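Local coordinates for putative peptidyl-arginine deiminase family protein (Campylobacter jejuni subsp. jejuni serotype O:2, PDB 6B10) that probably hydrolyses agmatine to N-carbamoylputrescine and ammonia, a step in polyamine biosynthesis, at residues Trp16-Tyr21 and Phe275-Leu280; Ser25-Lys30 and Glu39-Tyr44; Ile149-Glu154 and Glu184-Lys189; Gly267-Asn272 and Pro283-Lys288. All coordinates share one frame; numbering follows the deposited sequence. Where two conformers were deposited one is given.

Contact 1 (Trp16-Tyr21 and Phe275-Leu280); sequences WSEQEY and FINNAL
CB of W16 and CD1 of L280 cover opposite faces of the F275 ring, the leucine over its centre and the tryptophan carbon offset toward the rim in a CH-pi contact. The six-membered ring of W16 turns an edge to the same phenylalanine in a T-shaped pair, its plane tilted 72° from that of F275. With CG of W16 held between the backbone N and the carbonyl carbon (chi1 61°), the indole runs alongside F275. The phenylalanine belongs to a tight beta hairpin, strands 274-276 and 279-284 joined by a type II turn from I276 to A279, which meets the start of strand 19-25 from another sheet.

Beyond the rings, the contact illustrates how a side-chain amide can imitate a strand partner. N277 OD1 takes the N-H of Q19 at 2.9 Å on an in-plane lone pair, while N277 ND2 donates to O of Q19 at 3.0 Å. Both backbone groups of one residue are thus read by a single asparagine, and the two bonds fix the rotation of its amide. Water 2 lies 3.0 Å from the same OD1 and 2.8 Å from O of S17. Q19 answers with its own amide: OE1 is taken by N327 and Q55, and NE2 reaches O of F275 at 3.0 Å along a nearly straight N-H (173°), approaching from above the carbonyl plane.

Contact 2 (Ser25-Lys30 and Glu39-Tyr44); sequences SLPHEK and EILQSY
The helical bond from Y44 N to O of I40, 2.8 Å long, ties together two residues whose side chains both close on P27. Strand 19-25, the loop that follows it, helix 37-52 and strand 56-61 form a beta-alpha-beta crossover, the two strands being parallel neighbours in one sheet, and here the loop folds back against the helix it leads to.

P27 brings the CD-CG edge of its ring down on one face of Y44, in a CH-pi contact. CD of P27 stands 3.6 Å from the centroid of the Y44 ring, 17° off its normal, and CG of P27, on the same side but out by the rim, is 3.4 Å from CE1 of Y44. F314 also meets this tyrosine, ring against ring. From the preceding turn of the helix, CG2 of I40 touches CG of P27 at 3.8 Å, with CG1 almost as near. CD2 of L26 meets the ring obliquely, 3.9 Å from CD2 of Y44.

Polar bonding of the loop is directed to other partners: NE2 of H28 donates to O of T83, and the backbone of L26 pairs with I60. Toward the helix, the carbonyl O of P27 faces hydrocarbon, 3.6 Å from CD2 of L41.

Contact 3 (Ile149-Glu154 and Glu184-Lys189); sequences IDFNGE and EIFGLK
F151 sends its side chain from the edge strand 149-151 toward F186, near the C-terminal end of helix 175-186. CB points at the helix, and with CG anti to the carbonyl carbon (chi1 -60°) the ring is carried across the gap. Along one side of that ring, CD1 and then CE1 of F151 pass CD2 of L188, which sits at the ring edge 3.9 Å from CE1. CE1 also lies beside CG of F186. The tip goes furthest: CZ of F151 stands over the centre of one face of F186, 3.5 Å from CD1 of F186. On the far side CE2 of F151 only skirts CE1 of F186, at 4.2 Å. The two planes are inclined by 50°, an oblique meeting that is neither a stack nor a T-shaped pair.

The opposite face of F186 carries CG2 of I185, so the ring is clasped between its own helix and the strand. I149, two residues before F151 and facing the same way, adds CD1 at 3.8 Å from CZ of F186. The carboxylate of D150, between them in sequence, is engaged by R213.

Further out the contact becomes polar and looser. An Asx turn, E154 N to OD1 of N152 at 2.8 Å, bends the chain, and the extended K189 reaches O of E154 with NZ at 3.2 Å in a weak hydrogen bond.

Helix 175-186 lies on the connection between the parallel strands 156-160 and 190-194, so this is the packing of a beta-alpha-beta crossover whose helix end also covers the neighbouring edge strand, 149-151.

Contact 4 (Gly267-Asn272 and Pro283-Lys288); sequences GATYAN and PFYKDK
Y285 and T269 supply the hydrogen bond across this contact: OH of Y285 donates to O of T269 at 2.7 Å, standing 39° above the carbonyl plane. S320 OG is a further partner of that hydroxyl, so the buried phenol end is gripped from more than one quarter. T269 itself shapes the loop through an ST turn, its OG1 accepting from N of A271 at 3.2 Å and also bonded to O of T210.

Contacts with pi faces come next. CB of A268 sits squarely over the centre of the Y285 ring, 3.7 Å from the centroid and only 2° off the normal. The two tyrosines run antiparallel and meet obliquely, neither stacked nor T-shaped, CE1 of Y270 3.6 Å from CD2 of Y285 and the planes 54° apart.

Carbonyl oxygens against carbon make up a third group. O of P283 lies in the plane of the Y270 ring, at its edge, 3.1 Å from CD1 of Y270, while CG of P283 rests 3.4 Å from O of T269.

Around this, strand 279-284, in which P283 is the last residue but one, leads into helix 289-300 and on to its parallel neighbour 305-310, a beta-alpha-beta crossover. Y270 spans to that helix, packing on N289 and I293 and bonding D290 through its OH, whereas T269 and A271 lean on C223 of strand 219-224.

How the contacts relate
Contacts 1 and 3 touch directly, CZ2 of W16 lying 3.4 Å from O of N152, so the indole packs between F275 and the loop that follows strand 149-151. Contacts 1 and 4 share strand 279-284, with centres about 21 Å apart, and contact 2 continues from contact 1 along strand 19-25. Contacts 2 and 3 lie on opposite sides of the chain's centre, about 33 Å between centres. Agmatine deiminases as a family have the propeller-like fold of the guanidino-modifying enzymes. The potassium ion, bound at F91, D106 and F107, is about 11 Å from the side chain of F186 and 13 Å from that of S25. A phosphate, probably from the crystallisation liquor, lies about 6 Å from the W16 side chain.

Contact 1 (Trp16-Tyr21 and Phe275-Leu280)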
loop_
_atom_site.group_PDB
_atom_site.type_symbol
_atom_site.label_atom_id
_atom_site.label_comp_id
_atom_site.label_asym_id
_atom_site.label_seq_id
_atom_site.Cartn_x
_atom_site.Cartn_y
_atom_site.Cartn_z
ATOM N N TRP A 16 -3.836 9.751 2.411
ATOM C CA TRP A 16 -5.096 10.489 2.324
ATOM C C TRP A 16 -5.011 11.855 1.621
ATOM O O TRP A 16 -6.031 12.514 1.443
ATOM C CB TRP A 16 -5.738 10.634 3.707
ATOM C CG TRP A 16 -4.914 11.381 4.704
ATOM C CD1 TRP A 16 -4.815 12.733 4.835
ATOM C CD2 TRP A 16 -4.088 10.812 5.723
ATOM N NE1 TRP A 16 -3.970 13.042 5.872
ATOM C CE2 TRP A 16 -3.513 11.879 6.435
ATOM C CE3 TRP A 16 -3.772 9.498 6.096
ATOM C CZ2 TRP A 16 -2.637 11.677 7.505
ATOM C CZ3 TRP A 16 -2.913 9.298 7.158
ATOM C CH2 TRP A 16 -2.352 10.380 7.850
ATOM N N SER A 17 -3.816 12.281 1.219
ATOM C CA SER A 17 -3.677 13.484 0.390
ATOM C C SER A 17 -4.308 13.242 -0.983
ATOM O O SER A 17 -4.422 12.090 -1.437
ATOM C CB SER A 17 -2.213 13.876 0.208
ATOM O OG SER A 17 -1.609 14.156 1.448
ATOM N N GLU A 18 -4.716 14.334 -1.627
ATOM C CA GLU A 18 -5.450 14.268 -2.886
ATOM C C GLU A 18 -4.618 13.591 -3.970
ATOM O O GLU A 18 -3.411 13.810 -4.071
ATOM C CB GLU A 18 -5.874 15.674 -3.337
ATOM C CG GLU A 18 -6.894 15.671 -4.470
ATOM C CD GLU A 18 -7.494 17.047 -4.740
ATOM O OE1 GLU A 18 -6.832 18.064 -4.451
ATOM O OE2 GLU A 18 -8.631 17.114 -5.254
ATOM N N GLN A 19 -5.279 12.778 -4.780
ATOM C CA GLN A 19 -4.613 11.960 -5.774
ATOM C C GLN A 19 -5.159 12.196 -7.178
ATOM O O GLN A 19 -6.274 12.689 -7.352
ATOM C CB GLN A 19 -4.788 10.477 -5.417
ATOM C CG GLN A 19 -4.162 10.060 -4.092
ATOM C CD GLN A 19 -4.670 8.706 -3.613
ATOM O OE1 GLN A 19 -4.834 7.776 -4.410
ATOM N NE2 GLN A 19 -4.930 8.590 -2.309
ATOM N N GLU A 20 -4.341 11.836 -8.166
ATOM C CA GLU A 20 -4.729 11.918 -9.569
ATOM C C GLU A 20 -5.108 10.527 -10.082
ATOM O O GLU A 20 -6.112 10.372 -10.770
ATOM C CB GLU A 20 -3.590 12.517 -10.404
ATOM C CG GLU A 20 -4.008 12.987 -11.791
ATOM C CD GLU A 20 -4.805 14.277 -11.764
ATOM O OE1 GLU A 20 -4.286 15.291 -11.259
ATOM O OE2 GLU A 20 -5.947 14.281 -12.267
ATOM N N TYR A 21 -4.312 9.516 -9.732
ATOM C CA TYR A 21 -4.569 8.140 -10.156
ATOM C C TYR A 21 -4.393 7.137 -9.027
ATOM O O TYR A 21 -3.562 7.330 -8.138
ATOM C CB TYR A 21 -3.576 7.724 -11.237
ATOM C CG TYR A 21 -3.769 8.350 -12.603
ATOM C CD1 TYR A 21 -4.668 7.813 -13.517
ATOM C CD2 TYR A 21 -3.014 9.452 -12.997
ATOM C CE1 TYR A 21 -4.824 8.362 -14.775
ATOM C CE2 TYR A 21 -3.169 10.016 -14.254
ATOM C CZ TYR A 21 -4.070 9.466 -15.137
ATOM O OH TYR A 21 -4.219 10.023 -16.386
ATOM N N PHE A 275 -6.372 4.449 0.868
ATOM C CA PHE A 275 -7.026 5.747 0.784
ATOM C C PHE A 275 -7.070 6.200 -0.668
ATOM O O PHE A 275 -6.101 6.016 -1.416
ATOM C CB PHE A 275 -6.286 6.801 1.593
ATOM C CG PHE A 275 -6.583 6.777 3.068
ATOM C CD1 PHE A 275 -7.749 7.349 3.564
ATOM C CD2 PHE A 275 -5.668 6.233 3.966
ATOM C CE1 PHE A 275 -8.008 7.354 4.925
ATOM C CE2 PHE A 275 -5.921 6.238 5.329
ATOM C CZ PHE A 275 -7.093 6.798 5.807
ATOM N N ILE A 276 -8.208 6.775 -1.046
ATOM C CA ILE A 276 -8.390 7.447 -2.324
ATOM C C ILE A 276 -9.203 8.694 -2.043
ATOM O O ILE A 276 -9.620 8.922 -0.906
ATOM C CB ILE A 276 -9.103 6.551 -3.349
ATOM C CG1 ILE A 276 -10.453 6.071 -2.799
ATOM C CG2 ILE A 276 -8.212 5.365 -3.710
ATOM C CD1 ILE A 276 -11.367 5.473 -3.846
ATOM N N ASN A 277 -9.438 9.508 -3.061
ATOM C CA ASN A 277 -10.151 10.763 -2.837
ATOM C C ASN A 277 -11.536 10.517 -2.239
ATOM O O ASN A 277 -12.362 9.820 -2.836
ATOM C CB ASN A 277 -10.258 11.549 -4.136
ATOM C CG ASN A 277 -8.908 12.000 -4.646
ATOM O OD1 ASN A 277 -7.916 11.973 -3.913
ATOM N ND2 ASN A 277 -8.852 12.407 -5.909
ATOM N N ASN A 278 -11.759 11.065 -1.044
ATOM C CA ASN A 278 -13.045 10.990 -0.350
ATOM C C ASN A 278 -13.466 9.592 0.100
ATOM O O ASN A 278 -14.599 9.397 0.524
ATOM C CB ASN A 278 -14.163 11.613 -1.203
ATOM C CG ASN A 278 -13.892 13.058 -1.534
ATOM O OD1 ASN A 278 -13.673 13.411 -2.690
ATOM N ND2 ASN A 278 -13.869 13.898 -0.514
ATOM N N ALA A 279 -12.553 8.629 0.059
ATOM C CA ALA A 279 -12.899 7.278 0.450
ATOM C C ALA A 279 -11.722 6.475 0.967
ATOM O O ALA A 279 -10.556 6.785 0.705
ATOM C CB ALA A 279 -13.558 6.552 -0.714
ATOM N N LEU A 280 -12.067 5.447 1.731
ATOM C CA LEU A 280 -11.127 4.469 2.233
ATOM C C LEU A 280 -11.662 3.102 1.843
ATOM O O LEU A 280 -12.739 2.704 2.275
ATOM C CB LEU A 280 -11.002 4.574 3.753
ATOM C CG LEU A 280 -10.141 3.488 4.410
ATOM C CD1 LEU A 280 -8.708 3.532 3.905
ATOM C CD2 LEU A 280 -10.180 3.620 5.920
HETATM O O HOH W 1 -8.323 10.105 1.158
HETATM O O HOH W 2 -7.094 11.458 -1.127
#

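Contact 2 (Ser25-Lys30 and Glu39-Tyr44)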
loop_
_atom_site.group_PDB
_atom_site.type_symbol
_atom_site.label_atom_id
_atom_site.label_comp_id
_atom_site.label_asym_id
_atom_site.label_seq_id
_atom_site.Cartn_x
_atom_site.Cartn_y
_atom_site.Cartn_z
ATOM N N SER A 25 -1.613 -3.174 -11.711
ATOM C CA SER A 25 -1.084 -4.050 -12.745
ATOM C C SER A 25 -1.970 -5.287 -12.847
ATOM O O SER A 25 -1.953 -6.144 -11.966
ATOM C CB SER A 25 0.348 -4.445 -12.410
ATOM O OG SER A 25 0.869 -5.326 -13.388
ATOM N N LEU A 26 -2.744 -5.373 -13.927
ATOM C CA LEU A 26 -3.693 -6.471 -14.118
ATOM C C LEU A 26 -3.049 -7.859 -14.078
ATOM O O LEU A 26 -1.925 -8.042 -14.554
ATOM C CB LEU A 26 -4.445 -6.313 -15.440
ATOM C CG LEU A 26 -5.443 -5.161 -15.525
ATOM C CD1 LEU A 26 -6.049 -5.113 -16.916
ATOM C CD2 LEU A 26 -6.543 -5.279 -14.478
ATOM N N PRO A 27 -3.755 -8.838 -13.482
ATOM C CA PRO A 27 -3.348 -10.229 -13.645
ATOM C C PRO A 27 -3.657 -10.691 -15.061
ATOM O O PRO A 27 -4.680 -10.306 -15.619
ATOM C CB PRO A 27 -4.218 -10.988 -12.632
ATOM C CG PRO A 27 -4.806 -9.951 -11.739
ATOM C CD PRO A 27 -4.902 -8.711 -12.567
ATOM N N HIS A 28 -2.766 -11.484 -15.639
ATOM C CA HIS A 28 -2.981 -12.038 -16.975
ATOM C C HIS A 28 -2.605 -13.511 -17.008
ATOM O O HIS A 28 -1.908 -14.004 -16.116
ATOM C CB HIS A 28 -2.195 -11.253 -18.037
ATOM C CG HIS A 28 -0.767 -10.981 -17.671
ATOM N ND1 HIS A 28 0.185 -11.974 -17.585
ATOM C CD2 HIS A 28 -0.126 -9.822 -17.388
ATOM C CE1 HIS A 28 1.348 -11.441 -17.254
ATOM N NE2 HIS A 28 1.186 -10.136 -17.129
ATOM N N GLU A 29 -3.072 -14.200 -18.047
ATOM C CA GLU A 29 -2.795 -15.623 -18.241
ATOM C C GLU A 29 -1.339 -15.847 -18.638
ATOM O O GLU A 29 -1.043 -16.175 -19.783
ATOM C CB GLU A 29 -3.722 -16.204 -19.314
ATOM N N LYS A 30 -0.440 -15.664 -17.673
ATOM C CA LYS A 30 1.004 -15.802 -17.884
ATOM C C LYS A 30 1.743 -15.845 -16.547
ATOM O O LYS A 30 2.635 -16.668 -16.350
ATOM C CB LYS A 30 1.548 -14.657 -18.740
ATOM N N GLU A 39 -11.544 -15.528 -11.583
ATOM C CA GLU A 39 -11.811 -15.231 -10.179
ATOM C C GLU A 39 -11.208 -13.886 -9.773
ATOM O O GLU A 39 -11.930 -12.981 -9.366
ATOM C CB GLU A 39 -11.261 -16.345 -9.284
ATOM N N ILE A 40 -9.890 -13.757 -9.901
ATOM C CA ILE A 40 -9.200 -12.521 -9.513
ATOM C C ILE A 40 -9.608 -11.330 -10.389
ATOM O O ILE A 40 -9.792 -10.220 -9.886
ATOM C CB ILE A 40 -7.658 -12.696 -9.485
ATOM C CG1 ILE A 40 -6.972 -11.490 -8.827
ATOM C CG2 ILE A 40 -7.089 -12.914 -10.881
ATOM C CD1 ILE A 40 -7.262 -11.326 -7.348
ATOM N N LEU A 41 -9.777 -11.565 -11.688
ATOM C CA LEU A 41 -10.211 -10.503 -12.593
ATOM C C LEU A 41 -11.571 -9.945 -12.188
ATOM O O LEU A 41 -11.812 -8.746 -12.303
ATOM C CB LEU A 41 -10.236 -10.975 -14.055
ATOM C CG LEU A 41 -8.980 -10.745 -14.914
ATOM C CD1 LEU A 41 -8.509 -9.297 -14.855
ATOM C CD2 LEU A 41 -7.839 -11.665 -14.523
ATOM N N GLN A 42 -12.455 -10.808 -11.703
ATOM C CA GLN A 42 -13.752 -10.356 -11.219
ATOM C C GLN A 42 -13.602 -9.491 -9.959
ATOM O O GLN A 42 -14.304 -8.486 -9.798
ATOM C CB GLN A 42 -14.675 -11.548 -10.945
ATOM C CG GLN A 42 -16.062 -11.149 -10.475
ATOM C CD GLN A 42 -16.673 -10.071 -11.353
ATOM O OE1 GLN A 42 -16.779 -10.241 -12.571
ATOM N NE2 GLN A 42 -17.063 -8.950 -10.746
ATOM N N SER A 43 -12.693 -9.893 -9.074
ATOM C CA SER A 43 -12.341 -9.091 -7.902
ATOM C C SER A 43 -11.809 -7.716 -8.317
ATOM O O SER A 43 -12.266 -6.687 -7.809
ATOM C CB SER A 43 -11.297 -9.815 -7.054
ATOM O OG SER A 43 -11.740 -11.115 -6.703
ATOM N N TYR A 44 -10.851 -7.712 -9.248
ATOM C CA TYR A 44 -10.308 -6.468 -9.814
ATOM C C TYR A 44 -11.390 -5.567 -10.371
ATOM O O TYR A 44 -11.407 -4.373 -10.085
ATOM C CB TYR A 44 -9.296 -6.761 -10.921
ATOM C CG TYR A 44 -7.872 -6.770 -10.446
ATOM C CD1 TYR A 44 -7.349 -7.876 -9.807
ATOM C CD2 TYR A 44 -7.051 -5.664 -10.626
ATOM C CE1 TYR A 44 -6.042 -7.895 -9.360
ATOM C CE2 TYR A 44 -5.744 -5.669 -10.183
ATOM C CZ TYR A 44 -5.244 -6.789 -9.551
ATOM O OH TYR A 44 -3.948 -6.811 -9.103
#

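Contact 3 (Ile149-Glu154 and Glu184-Lys189)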
loop_
_atom_site.group_PDB
_atom_site.type_symbol
_atom_site.label_atom_id
_atom_site.label_comp_id
_atom_site.label_asym_id
_atom_site.label_seq_id
_atom_site.Cartn_x
_atom_site.Cartn_y
_atom_site.Cartn_z
ATOM N N ILE A 149 6.690 0.854 4.179
ATOM C CA ILE A 149 6.691 2.162 4.850
ATOM C C ILE A 149 5.292 2.787 4.866
ATOM O O ILE A 149 4.481 2.513 3.990
ATOM C CB ILE A 149 7.676 3.150 4.177
ATOM C CG1 ILE A 149 7.428 3.217 2.664
ATOM C CG2 ILE A 149 9.111 2.729 4.468
ATOM C CD1 ILE A 149 8.237 4.266 1.932
ATOM N N ASP A 150 5.030 3.626 5.869
ATOM C CA ASP A 150 3.735 4.292 6.032
ATOM C C ASP A 150 3.962 5.674 6.678
ATOM O O ASP A 150 4.680 5.777 7.670
ATOM C CB ASP A 150 2.832 3.409 6.900
ATOM C CG ASP A 150 1.383 3.835 6.875
ATOM O OD1 ASP A 150 0.654 3.434 5.949
ATOM O OD2 ASP A 150 0.957 4.552 7.805
ATOM N N PHE A 151 3.361 6.724 6.118
ATOM C CA PHE A 151 3.619 8.107 6.554
ATOM C C PHE A 151 2.393 8.780 7.162
ATOM O O PHE A 151 1.267 8.540 6.725
ATOM C CB PHE A 151 4.065 8.951 5.375
ATOM C CG PHE A 151 5.315 8.461 4.718
ATOM C CD1 PHE A 151 6.550 8.721 5.282
ATOM C CD2 PHE A 151 5.256 7.747 3.532
ATOM C CE1 PHE A 151 7.706 8.284 4.678
ATOM C CE2 PHE A 151 6.412 7.297 2.924
ATOM C CZ PHE A 151 7.641 7.571 3.498
ATOM N N ASN A 152 2.613 9.642 8.150
ATOM C CA ASN A 152 1.524 10.416 8.725
ATOM C C ASN A 152 1.437 11.818 8.135
ATOM O O ASN A 152 0.505 12.551 8.437
ATOM C CB ASN A 152 1.604 10.449 10.262
ATOM C CG ASN A 152 2.585 11.480 10.799
ATOM O OD1 ASN A 152 3.546 11.868 10.130
ATOM N ND2 ASN A 152 2.345 11.921 12.031
ATOM N N GLY A 153 2.404 12.174 7.289
ATOM C CA GLY A 153 2.468 13.503 6.675
ATOM C C GLY A 153 2.938 14.639 7.580
ATOM O O GLY A 153 2.787 15.806 7.226
ATOM N N GLU A 154 3.499 14.309 8.738
ATOM C CA GLU A 154 4.036 15.309 9.661
ATOM C C GLU A 154 5.494 14.976 9.982
ATOM O O GLU A 154 6.009 15.382 11.019
ATOM C CB GLU A 154 3.224 15.348 10.960
ATOM C CG GLU A 154 1.741 15.617 10.782
ATOM C CD GLU A 154 1.437 17.004 10.244
ATOM O OE1 GLU A 154 2.087 17.980 10.674
ATOM O OE2 GLU A 154 0.532 17.120 9.390
ATOM N N GLU A 184 16.647 11.284 5.505
ATOM C CA GLU A 184 17.133 12.243 4.521
ATOM C C GLU A 184 16.345 12.168 3.223
ATOM O O GLU A 184 16.021 13.198 2.632
ATOM C CB GLU A 184 18.623 12.023 4.253
ATOM C CG GLU A 184 19.483 12.438 5.431
ATOM C CD GLU A 184 20.914 11.978 5.313
ATOM O OE1 GLU A 184 21.237 11.242 4.352
ATOM O OE2 GLU A 184 21.716 12.360 6.194
ATOM N N ILE A 185 16.033 10.948 2.798
ATOM C CA ILE A 185 15.270 10.720 1.575
ATOM C C ILE A 185 13.841 11.262 1.673
ATOM O O ILE A 185 13.321 11.828 0.716
ATOM C CB ILE A 185 15.197 9.216 1.248
ATOM C CG1 ILE A 185 16.580 8.687 0.855
ATOM C CG2 ILE A 185 14.208 8.960 0.120
ATOM C CD1 ILE A 185 16.709 7.181 0.916
ATOM N N PHE A 186 13.200 11.070 2.823
ATOM C CA PHE A 186 11.795 11.438 2.975
ATOM C C PHE A 186 11.573 12.702 3.823
ATOM O O PHE A 186 10.434 13.055 4.124
ATOM C CB PHE A 186 11.016 10.244 3.547
ATOM C CG PHE A 186 10.828 9.124 2.567
ATOM C CD1 PHE A 186 9.943 9.257 1.505
ATOM C CD2 PHE A 186 11.523 7.930 2.707
ATOM C CE1 PHE A 186 9.767 8.230 0.592
ATOM C CE2 PHE A 186 11.348 6.896 1.802
ATOM C CZ PHE A 186 10.470 7.046 0.742
ATOM N N GLY A 187 12.653 13.385 4.195
ATOM C CA GLY A 187 12.556 14.590 5.015
ATOM C C GLY A 187 11.893 14.358 6.359
ATOM O O GLY A 187 11.097 15.164 6.824
ATOM N N LEU A 188 12.231 13.253 6.994
ATOM C CA LEU A 188 11.536 12.828 8.209
ATOM C C LEU A 188 12.192 13.373 9.472
ATOM O O LEU A 188 13.395 13.596 9.499
ATOM C CB LEU A 188 11.502 11.301 8.272
ATOM C CG LEU A 188 10.885 10.616 7.057
ATOM C CD1 LEU A 188 11.192 9.130 7.069
ATOM C CD2 LEU A 188 9.388 10.856 7.029
ATOM N N LYS A 189 11.390 13.584 10.511
ATOM C CA LYS A 189 11.919 13.874 11.837
ATOM C C LYS A 189 11.944 12.626 12.725
ATOM O O LYS A 189 12.670 12.597 13.706
ATOM C CB LYS A 189 11.143 15.011 12.510
ATOM C CG LYS A 189 9.730 14.676 12.962
ATOM C CD LYS A 189 8.964 15.964 13.230
ATOM C CE LYS A 189 7.588 15.704 13.819
ATOM N NZ LYS A 189 6.720 16.908 13.685
#

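Contact 4 (Gly267-Asn272 and Pro283-Lys288)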
loop_
_atom_site.group_PDB
_atom_site.type_symbol
_atom_site.label_atom_id
_atom_site.label_comp_id
_atom_site.label_asym_id
_atom_site.label_seq_id
_atom_site.Cartn_x
_atom_site.Cartn_y
_atom_site.Cartn_z
ATOM N N GLY A 267 -3.121 -14.920 4.789
ATOM C CA GLY A 267 -2.784 -13.776 5.629
ATOM C C GLY A 267 -3.798 -12.658 5.505
ATOM O O GLY A 267 -3.489 -11.579 4.995
ATOM N N ALA A 268 -5.011 -12.909 5.985
ATOM C CA ALA A 268 -6.084 -11.929 5.904
ATOM C C ALA A 268 -5.842 -10.835 6.935
ATOM O O ALA A 268 -5.657 -11.124 8.112
ATOM C CB ALA A 268 -7.428 -12.597 6.141
ATOM N N THR A 269 -5.830 -9.585 6.480
ATOM C CA THR A 269 -5.559 -8.438 7.340
ATOM C C THR A 269 -6.368 -7.228 6.882
ATOM O O THR A 269 -6.483 -6.966 5.682
ATOM C CB THR A 269 -4.053 -8.085 7.361
ATOM O OG1 THR A 269 -3.851 -6.836 8.037
ATOM C CG2 THR A 269 -3.480 -7.989 5.943
ATOM N N TYR A 270 -6.927 -6.497 7.843
ATOM C CA TYR A 270 -7.722 -5.315 7.537
ATOM C C TYR A 270 -6.861 -4.065 7.386
ATOM O O TYR A 270 -7.349 -3.017 6.942
ATOM C CB TYR A 270 -8.825 -5.110 8.583
ATOM C CG TYR A 270 -9.888 -6.205 8.579
ATOM C CD1 TYR A 270 -10.772 -6.335 7.513
ATOM C CD2 TYR A 270 -10.015 -7.098 9.649
ATOM C CE1 TYR A 270 -11.748 -7.321 7.499
ATOM C CE2 TYR A 270 -10.982 -8.095 9.647
ATOM C CZ TYR A 270 -11.850 -8.207 8.573
ATOM O OH TYR A 270 -12.817 -9.198 8.576
ATOM N N ALA A 271 -5.578 -4.171 7.731
ATOM C CA ALA A 271 -4.650 -3.042 7.600
ATOM C C ALA A 271 -4.290 -2.729 6.137
ATOM O O ALA A 271 -3.826 -1.629 5.829
ATOM C CB ALA A 271 -3.386 -3.293 8.416
ATOM N N ASN A 272 -4.522 -3.678 5.234
ATOM C CA ASN A 272 -4.197 -3.498 3.815
ATOM C C ASN A 272 -5.293 -2.736 3.047
ATOM O O ASN A 272 -5.641 -3.091 1.913
ATOM C CB ASN A 272 -3.946 -4.867 3.176
ATOM C CG ASN A 272 -2.810 -4.849 2.177
ATOM O OD1 ASN A 272 -3.016 -5.056 0.986
ATOM N ND2 ASN A 272 -1.601 -4.611 2.659
ATOM N N PRO A 283 -10.415 -4.070 2.840
ATOM C CA PRO A 283 -10.654 -5.455 2.458
ATOM C C PRO A 283 -11.712 -6.107 3.349
ATOM O O PRO A 283 -11.691 -5.928 4.570
ATOM C CB PRO A 283 -9.288 -6.128 2.647
ATOM C CG PRO A 283 -8.527 -5.254 3.578
ATOM C CD PRO A 283 -9.109 -3.876 3.495
ATOM N N PHE A 284 -12.648 -6.810 2.721
ATOM C CA PHE A 284 -13.631 -7.644 3.404
ATOM C C PHE A 284 -13.265 -9.099 3.119
ATOM O O PHE A 284 -12.781 -9.429 2.029
ATOM C CB PHE A 284 -15.044 -7.337 2.892
ATOM C CG PHE A 284 -15.768 -6.234 3.643
ATOM C CD1 PHE A 284 -15.096 -5.332 4.471
ATOM C CD2 PHE A 284 -17.144 -6.089 3.493
ATOM C CE1 PHE A 284 -15.789 -4.331 5.145
ATOM C CE2 PHE A 284 -17.840 -5.087 4.159
ATOM C CZ PHE A 284 -17.163 -4.205 4.984
ATOM N N TYR A 285 -13.481 -9.963 4.105
ATOM C CA TYR A 285 -13.141 -11.389 3.996
ATOM C C TYR A 285 -14.332 -12.312 4.308
ATOM O O TYR A 285 -14.162 -13.527 4.482
ATOM C CB TYR A 285 -11.963 -11.695 4.921
ATOM C CG TYR A 285 -10.720 -10.875 4.615
ATOM C CD1 TYR A 285 -10.003 -11.073 3.431
ATOM C CD2 TYR A 285 -10.252 -9.908 5.512
ATOM C CE1 TYR A 285 -8.869 -10.325 3.140
ATOM C CE2 TYR A 285 -9.115 -9.156 5.231
ATOM C CZ TYR A 285 -8.421 -9.371 4.049
ATOM O OH TYR A 285 -7.284 -8.631 3.765
ATOM N N LYS A 286 -15.528 -11.731 4.361
ATOM C CA LYS A 286 -16.766 -12.443 4.712
ATOM C C LYS A 286 -16.697 -13.039 6.123
ATOM O O LYS A 286 -16.952 -14.225 6.342
ATOM C CB LYS A 286 -17.119 -13.503 3.657
ATOM C CG LYS A 286 -17.202 -12.967 2.230
ATOM C CD LYS A 286 -18.226 -11.847 2.098
ATOM C CE LYS A 286 -18.409 -11.385 0.659
ATOM N NZ LYS A 286 -18.894 -12.463 -0.249
ATOM N N ASP A 287 -16.358 -12.167 7.065
ATOM C CA ASP A 287 -16.231 -12.495 8.477
ATOM C C ASP A 287 -16.915 -11.368 9.228
ATOM O O ASP A 287 -16.971 -10.246 8.733
ATOM C CB ASP A 287 -14.744 -12.582 8.847
ATOM C CG ASP A 287 -14.507 -12.901 10.314
ATOM O OD1 ASP A 287 -14.677 -12.007 11.174
ATOM O OD2 ASP A 287 -14.109 -14.040 10.605
ATOM N N LYS A 288 -17.429 -11.660 10.417
ATOM C CA LYS A 288 -18.142 -10.657 11.221
ATOM C C LYS A 288 -17.302 -9.411 11.505
ATOM O O LYS A 288 -17.848 -8.337 11.760
ATOM C CB LYS A 288 -18.642 -11.256 12.544
ATOM C CG LYS A 288 -17.553 -11.747 13.483
ATOM C CD LYS A 288 -18.142 -12.159 14.827
ATOM C CE LYS A 288 -17.121 -12.874 15.697
ATOM N NZ LYS A 288 -15.996 -11.975 16.064
#